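Local coordinates for polyphosphate kinase (Porphyromonas gingivalis, PDB 2O8R), which probably catalyses the reversible, magnesium-dependent transfer of the terminal phosphate of ATP to a growing polyphosphate chain, at residues A7-F20 with R570-S582. The protein carries 3 engineered substitutions. Residues are numbered along the deposited sequence; the frame is centred on the assembly and turned at random.
Sequences AYPFFRRDMSWLSF and RGICCLVPDMPQS. With SO4 (sulfate ion), chain C.
Phe11 and Ser16 tie residues 7-20 to the loop 570-582 with two hydrogen bonds that use main-chain groups of the loop. The amide N of Phe11 donates to the carbonyl O of Cys574 (3.0 Å). The same oxygen lies near CA of Phe10, a CA-H...O contact. In the first turn of the helix, Ser16 offers OG as acceptor to the backbone N of Cys573 (2.7 Å); with OG anti to its own N (chi1 166°), the short side chain suits a place where loop backbone passes close to the helix.

Around these bonds the packing is largely apolar. The flat Phe11 ring suits the branched Val576, whose CB sits over one face, a CH-pi contact of 3.7 Å to the centroid, while Cys573 O lies at the ring's edge. Val576 CG1 also meets CB of Pro9 (3.5 Å), an apolar ring with no amide hydrogen to satisfy, and Ile572 CG1 rests against Trp17 CB and the edge of its indole. Set apart from these, Phe20 runs alongside the charged Arg570, its ring 81° from the guanidinium plane, with CE1 3.4 Å from NH1.

Several polar groups find partners beyond the pair: Arg589 binds the carbonyls of Arg570 and Gly571, and Glu560 takes the Tyr8 hydroxyl. At the helix start, a sulfate ion, probably from the crystallisation liquor, accepts from Arg13 N through O2 (2.9 Å).

Arg570, predicted to bind ATP, follows strand 564-569, and Trp17 lies close to Asn48, also a predicted ATP ligand. The contact thus joins the N-terminal helical domain to a strand-end loop of the second PLD-like C-terminal domain, beside the probable nucleotide site of a PPK1 kinase.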
loop_
_atom_site.group_PDB
_atom_site.type_symbol
_atom_site.label_atom_id
_atom_site.label_comp_id
_atom_site.label_asym_id
_atom_site.label_seq_id
_atom_site.Cartn_x
_atom_site.Cartn_y
_atom_site.Cartn_z
ATOM N N ALA A 7 30.996 -41.766 -1.547
ATOM C CA ALA A 7 30.066 -42.330 -2.533
ATOM C C ALA A 7 28.598 -42.070 -2.197
ATOM O O ALA A 7 27.738 -42.932 -2.434
ATOM C CB ALA A 7 30.318 -43.847 -2.694
ATOM N N TYR A 8 28.315 -40.879 -1.671
ATOM C CA TYR A 8 26.991 -40.566 -1.121
ATOM C C TYR A 8 25.974 -40.021 -2.118
ATOM O O TYR A 8 26.286 -39.151 -2.928
ATOM C CB TYR A 8 27.125 -39.611 0.054
ATOM C CG TYR A 8 27.712 -40.263 1.274
ATOM C CD1 TYR A 8 26.958 -41.140 2.048
ATOM C CD2 TYR A 8 29.021 -39.998 1.666
ATOM C CE1 TYR A 8 27.495 -41.735 3.186
ATOM C CE2 TYR A 8 29.566 -40.584 2.805
ATOM C CZ TYR A 8 28.801 -41.455 3.558
ATOM O OH TYR A 8 29.344 -42.050 4.681
ATOM N N PRO A 9 24.731 -40.503 -2.024
ATOM C CA PRO A 9 23.639 -40.032 -2.871
ATOM C C PRO A 9 23.085 -38.673 -2.415
ATOM O O PRO A 9 23.085 -38.371 -1.213
ATOM C CB PRO A 9 22.580 -41.113 -2.682
ATOM C CG PRO A 9 22.783 -41.578 -1.275
ATOM C CD PRO A 9 24.277 -41.510 -1.046
ATOM N N PHE A 10 22.642 -37.861 -3.378
ATOM C CA PHE A 10 21.998 -36.566 -3.110
ATOM C C PHE A 10 20.933 -36.261 -4.152
ATOM O O PHE A 10 21.197 -36.369 -5.351
ATOM C CB PHE A 10 23.007 -35.419 -3.156
ATOM C CG PHE A 10 24.107 -35.513 -2.141
ATOM C CD1 PHE A 10 23.920 -35.053 -0.848
ATOM C CD2 PHE A 10 25.342 -36.030 -2.489
ATOM C CE1 PHE A 10 24.941 -35.121 0.086
ATOM C CE2 PHE A 10 26.365 -36.107 -1.560
ATOM C CZ PHE A 10 26.166 -35.641 -0.272
ATOM N N PHE A 11 19.745 -35.858 -3.712
ATOM C CA PHE A 11 18.737 -35.355 -4.640
ATOM C C PHE A 11 19.244 -34.059 -5.209
ATOM O O PHE A 11 19.960 -33.332 -4.521
ATOM C CB PHE A 11 17.440 -35.035 -3.922
ATOM C CG PHE A 11 16.690 -36.231 -3.458
ATOM C CD1 PHE A 11 16.422 -37.279 -4.328
ATOM C CD2 PHE A 11 16.216 -36.290 -2.149
ATOM C CE1 PHE A 11 15.708 -38.386 -3.884
ATOM C CE2 PHE A 11 15.496 -37.379 -1.699
ATOM C CZ PHE A 11 15.240 -38.440 -2.565
ATOM N N ARG A 12 18.888 -33.768 -6.457
ATOM C CA ARG A 12 19.084 -32.429 -7.005
ATOM C C ARG A 12 18.122 -31.481 -6.282
ATOM O O ARG A 12 17.001 -31.864 -5.946
ATOM C CB ARG A 12 18.820 -32.434 -8.501
ATOM C CG ARG A 12 19.643 -33.475 -9.213
ATOM C CD ARG A 12 19.512 -33.432 -10.725
ATOM N NE ARG A 12 20.115 -34.629 -11.310
ATOM C CZ ARG A 12 21.394 -34.747 -11.666
ATOM N NH1 ARG A 12 22.238 -33.729 -11.516
ATOM N NH2 ARG A 12 21.834 -35.895 -12.175
ATOM N N ARG A 13 18.554 -30.256 -6.018
ATOM C CA ARG A 13 17.755 -29.369 -5.178
ATOM C C ARG A 13 16.415 -28.964 -5.815
ATOM O O ARG A 13 15.387 -28.963 -5.143
ATOM C CB ARG A 13 18.567 -28.163 -4.685
ATOM C CG ARG A 13 19.237 -27.334 -5.761
ATOM C CD ARG A 13 19.813 -26.063 -5.169
ATOM N NE ARG A 13 18.756 -25.120 -4.804
ATOM C CZ ARG A 13 18.950 -23.970 -4.164
ATOM N NH1 ARG A 13 20.170 -23.601 -3.802
ATOM N NH2 ARG A 13 17.919 -23.184 -3.884
ATOM N N ASP A 14 16.435 -28.675 -7.114
ATOM C CA ASP A 14 15.241 -28.277 -7.862
ATOM C C ASP A 14 14.204 -29.384 -7.992
ATOM O O ASP A 14 13.009 -29.129 -7.894
ATOM C CB ASP A 14 15.639 -27.763 -9.246
ATOM C CG ASP A 14 16.541 -26.545 -9.167
ATOM O OD1 ASP A 14 16.143 -25.575 -8.498
ATOM O OD2 ASP A 14 17.645 -26.559 -9.748
HETATM N N MSE A 15 14.661 -30.611 -8.210
HETATM C CA MSE A 15 13.771 -31.756 -8.200
HETATM C C MSE A 15 13.127 -31.866 -6.829
HETATM O O MSE A 15 11.912 -32.037 -6.701
HETATM C CB MSE A 15 14.538 -33.039 -8.521
HETATM C CG MSE A 15 15.077 -33.138 -9.937
HETATM SE SE MSE A 15 13.936 -32.305 -11.294
HETATM C CE MSE A 15 14.994 -30.703 -11.651
ATOM N N SER A 16 13.962 -31.749 -5.805
ATOM C CA SER A 16 13.503 -31.691 -4.440
ATOM C C SER A 16 12.530 -30.537 -4.257
ATOM O O SER A 16 11.515 -30.687 -3.587
ATOM C CB SER A 16 14.689 -31.553 -3.491
ATOM O OG SER A 16 14.263 -31.170 -2.205
ATOM N N TRP A 17 12.808 -29.390 -4.864
ATOM C CA TRP A 17 11.870 -28.277 -4.735
ATOM C C TRP A 17 10.539 -28.617 -5.364
ATOM O O TRP A 17 9.499 -28.416 -4.753
ATOM C CB TRP A 17 12.393 -26.986 -5.346
ATOM C CG TRP A 17 11.479 -25.832 -5.059
ATOM C CD1 TRP A 17 11.529 -24.999 -3.975
ATOM C CD2 TRP A 17 10.373 -25.390 -5.852
ATOM N NE1 TRP A 17 10.531 -24.068 -4.047
ATOM C CE2 TRP A 17 9.804 -24.282 -5.189
ATOM C CE3 TRP A 17 9.804 -25.825 -7.058
ATOM C CZ2 TRP A 17 8.693 -23.596 -5.690
ATOM C CZ3 TRP A 17 8.711 -25.143 -7.557
ATOM C CH2 TRP A 17 8.160 -24.038 -6.867
ATOM N N LEU A 18 10.580 -29.131 -6.588
ATOM C CA LEU A 18 9.369 -29.481 -7.321
ATOM C C LEU A 18 8.520 -30.486 -6.560
ATOM O O LEU A 18 7.295 -30.471 -6.637
ATOM C CB LEU A 18 9.716 -29.967 -8.734
ATOM C CG LEU A 18 10.127 -28.827 -9.681
ATOM C CD1 LEU A 18 10.787 -29.337 -10.957
ATOM C CD2 LEU A 18 8.939 -27.923 -10.011
ATOM N N SER A 19 9.188 -31.330 -5.786
ATOM C CA SER A 19 8.525 -32.278 -4.906
ATOM C C SER A 19 7.690 -31.555 -3.853
ATOM O O SER A 19 6.578 -31.974 -3.522
ATOM C CB SER A 19 9.579 -33.158 -4.228
ATOM O OG SER A 19 8.979 -34.175 -3.461
ATOM N N PHE A 20 8.248 -30.464 -3.333
ATOM C CA PHE A 20 7.577 -29.630 -2.347
ATOM C C PHE A 20 6.330 -29.001 -2.956
ATOM O O PHE A 20 5.260 -29.015 -2.347
ATOM C CB PHE A 20 8.554 -28.581 -1.809
ATOM C CG PHE A 20 7.907 -27.334 -1.300
ATOM C CD1 PHE A 20 7.157 -27.350 -0.127
ATOM C CD2 PHE A 20 8.079 -26.126 -1.976
ATOM C CE1 PHE A 20 6.562 -26.191 0.353
ATOM C CE2 PHE A 20 7.490 -24.957 -1.510
ATOM C CZ PHE A 20 6.732 -24.986 -0.342
ATOM N N ARG A 570 10.103 -29.140 5.405
ATOM C CA ARG A 570 8.964 -28.918 4.514
ATOM C C ARG A 570 9.368 -28.627 3.079
ATOM O O ARG A 570 8.710 -29.080 2.144
ATOM C CB ARG A 570 7.967 -27.882 5.054
ATOM C CG ARG A 570 8.525 -26.527 5.286
ATOM C CD ARG A 570 7.465 -25.447 5.225
ATOM N NE ARG A 570 8.127 -24.217 4.794
ATOM C CZ ARG A 570 7.852 -23.560 3.675
ATOM N NH1 ARG A 570 6.865 -23.961 2.885
ATOM N NH2 ARG A 570 8.546 -22.479 3.364
ATOM N N GLY A 571 10.458 -27.897 2.899
ATOM C CA GLY A 571 10.868 -27.496 1.552
ATOM C C GLY A 571 11.888 -28.417 0.927
ATOM O O GLY A 571 11.677 -29.626 0.815
ATOM N N ILE A 572 13.006 -27.831 0.528
ATOM C CA ILE A 572 14.051 -28.565 -0.148
ATOM C C ILE A 572 14.762 -29.512 0.800
ATOM O O ILE A 572 15.226 -29.105 1.851
ATOM C CB ILE A 572 15.069 -27.618 -0.794
ATOM C CG1 ILE A 572 14.469 -26.936 -2.019
ATOM C CG2 ILE A 572 16.298 -28.365 -1.237
ATOM C CD1 ILE A 572 15.418 -25.900 -2.604
ATOM N N CYS A 573 14.818 -30.783 0.420
ATOM C CA CYS A 573 15.653 -31.747 1.096
ATOM C C CYS A 573 16.469 -32.569 0.100
ATOM O O CYS A 573 15.911 -33.208 -0.782
ATOM C CB CYS A 573 14.802 -32.664 1.949
ATOM S SG CYS A 573 15.784 -33.666 3.049
ATOM N N CYS A 574 17.791 -32.554 0.251
ATOM C CA CYS A 574 18.688 -33.229 -0.695
ATOM C C CYS A 574 19.256 -34.502 -0.132
ATOM O O CYS A 574 19.948 -35.234 -0.830
ATOM C CB CYS A 574 19.848 -32.328 -1.093
ATOM S SG CYS A 574 19.363 -30.857 -1.994
ATOM N N LEU A 575 18.993 -34.745 1.141
ATOM C CA LEU A 575 19.311 -36.017 1.748
ATOM C C LEU A 575 18.294 -37.009 1.221
ATOM O O LEU A 575 17.104 -36.740 1.246
ATOM C CB LEU A 575 19.227 -35.913 3.264
ATOM C CG LEU A 575 19.617 -37.125 4.101
ATOM C CD1 LEU A 575 20.286 -36.672 5.383
ATOM C CD2 LEU A 575 18.407 -37.991 4.407
ATOM N N VAL A 576 18.768 -38.146 0.728
ATOM C CA VAL A 576 17.882 -39.153 0.166
ATOM C C VAL A 576 17.625 -40.303 1.129
ATOM O O VAL A 576 18.551 -40.998 1.552
ATOM C CB VAL A 576 18.306 -39.579 -1.283
ATOM C CG1 VAL A 576 19.776 -39.411 -1.493
ATOM C CG2 VAL A 576 17.804 -40.970 -1.660
ATOM N N PRO A 577 16.351 -40.480 1.506
ATOM C CA PRO A 577 15.977 -41.447 2.526
ATOM C C PRO A 577 15.870 -42.853 1.957
ATOM O O PRO A 577 15.939 -43.032 0.736
ATOM C CB PRO A 577 14.604 -40.955 2.970
ATOM C CG PRO A 577 14.026 -40.333 1.752
ATOM C CD PRO A 577 15.178 -39.768 0.962
ATOM N N ASP A 578 15.699 -43.826 2.852
ATOM C CA ASP A 578 15.501 -45.229 2.493
ATOM C C ASP A 578 16.670 -45.766 1.684
ATOM O O ASP A 578 16.490 -46.433 0.670
ATOM C CB ASP A 578 14.196 -45.417 1.719
ATOM C CG ASP A 578 12.992 -44.862 2.448
ATOM O OD1 ASP A 578 13.041 -44.746 3.694
ATOM O OD2 ASP A 578 11.990 -44.550 1.764
HETATM N N MSE A 579 17.871 -45.461 2.147
HETATM C CA MSE A 579 19.087 -45.896 1.499
HETATM C C MSE A 579 19.958 -46.504 2.568
HETATM O O MSE A 579 19.746 -46.232 3.743
HETATM C CB MSE A 579 19.798 -44.698 0.901
HETATM C CG MSE A 579 18.967 -43.937 -0.085
HETATM SE SE MSE A 579 19.054 -44.628 -1.901
HETATM C CE MSE A 579 17.705 -46.040 -1.904
ATOM N N PRO A 580 20.928 -47.342 2.179
ATOM C CA PRO A 580 21.852 -47.859 3.173
ATOM C C PRO A 580 22.502 -46.769 4.033
ATOM O O PRO A 580 22.587 -46.920 5.253
ATOM C CB PRO A 580 22.887 -48.590 2.320
ATOM C CG PRO A 580 22.104 -49.040 1.144
ATOM C CD PRO A 580 21.203 -47.905 0.845
ATOM N N GLN A 581 22.907 -45.662 3.418
ATOM C CA GLN A 581 23.617 -44.599 4.145
ATOM C C GLN A 581 22.703 -43.748 5.020
ATOM O O GLN A 581 23.174 -42.956 5.838
ATOM C CB GLN A 581 24.394 -43.705 3.181
ATOM C CG GLN A 581 25.316 -44.467 2.234
ATOM C CD GLN A 581 24.707 -44.728 0.861
ATOM O OE1 GLN A 581 25.258 -44.309 -0.148
ATOM N NE2 GLN A 581 23.585 -45.433 0.819
ATOM N N SER A 582 21.396 -43.928 4.836
ATOM C CA SER A 582 20.374 -43.160 5.523
ATOM C C SER A 582 19.394 -44.116 6.189
ATOM O O SER A 582 18.263 -43.745 6.529
ATOM C CB SER A 582 19.638 -42.264 4.528
ATOM O OG SER A 582 18.779 -43.024 3.687
HETATM S S SO4 C . 21.934 -29.315 -7.430
HETATM O O1 SO4 C . 21.957 -29.505 -5.978
HETATM O O2 SO4 C . 20.597 -29.579 -7.967
HETATM O O3 SO4 C . 22.297 -27.937 -7.750
HETATM O O4 SO4 C . 22.888 -30.245 -8.032
#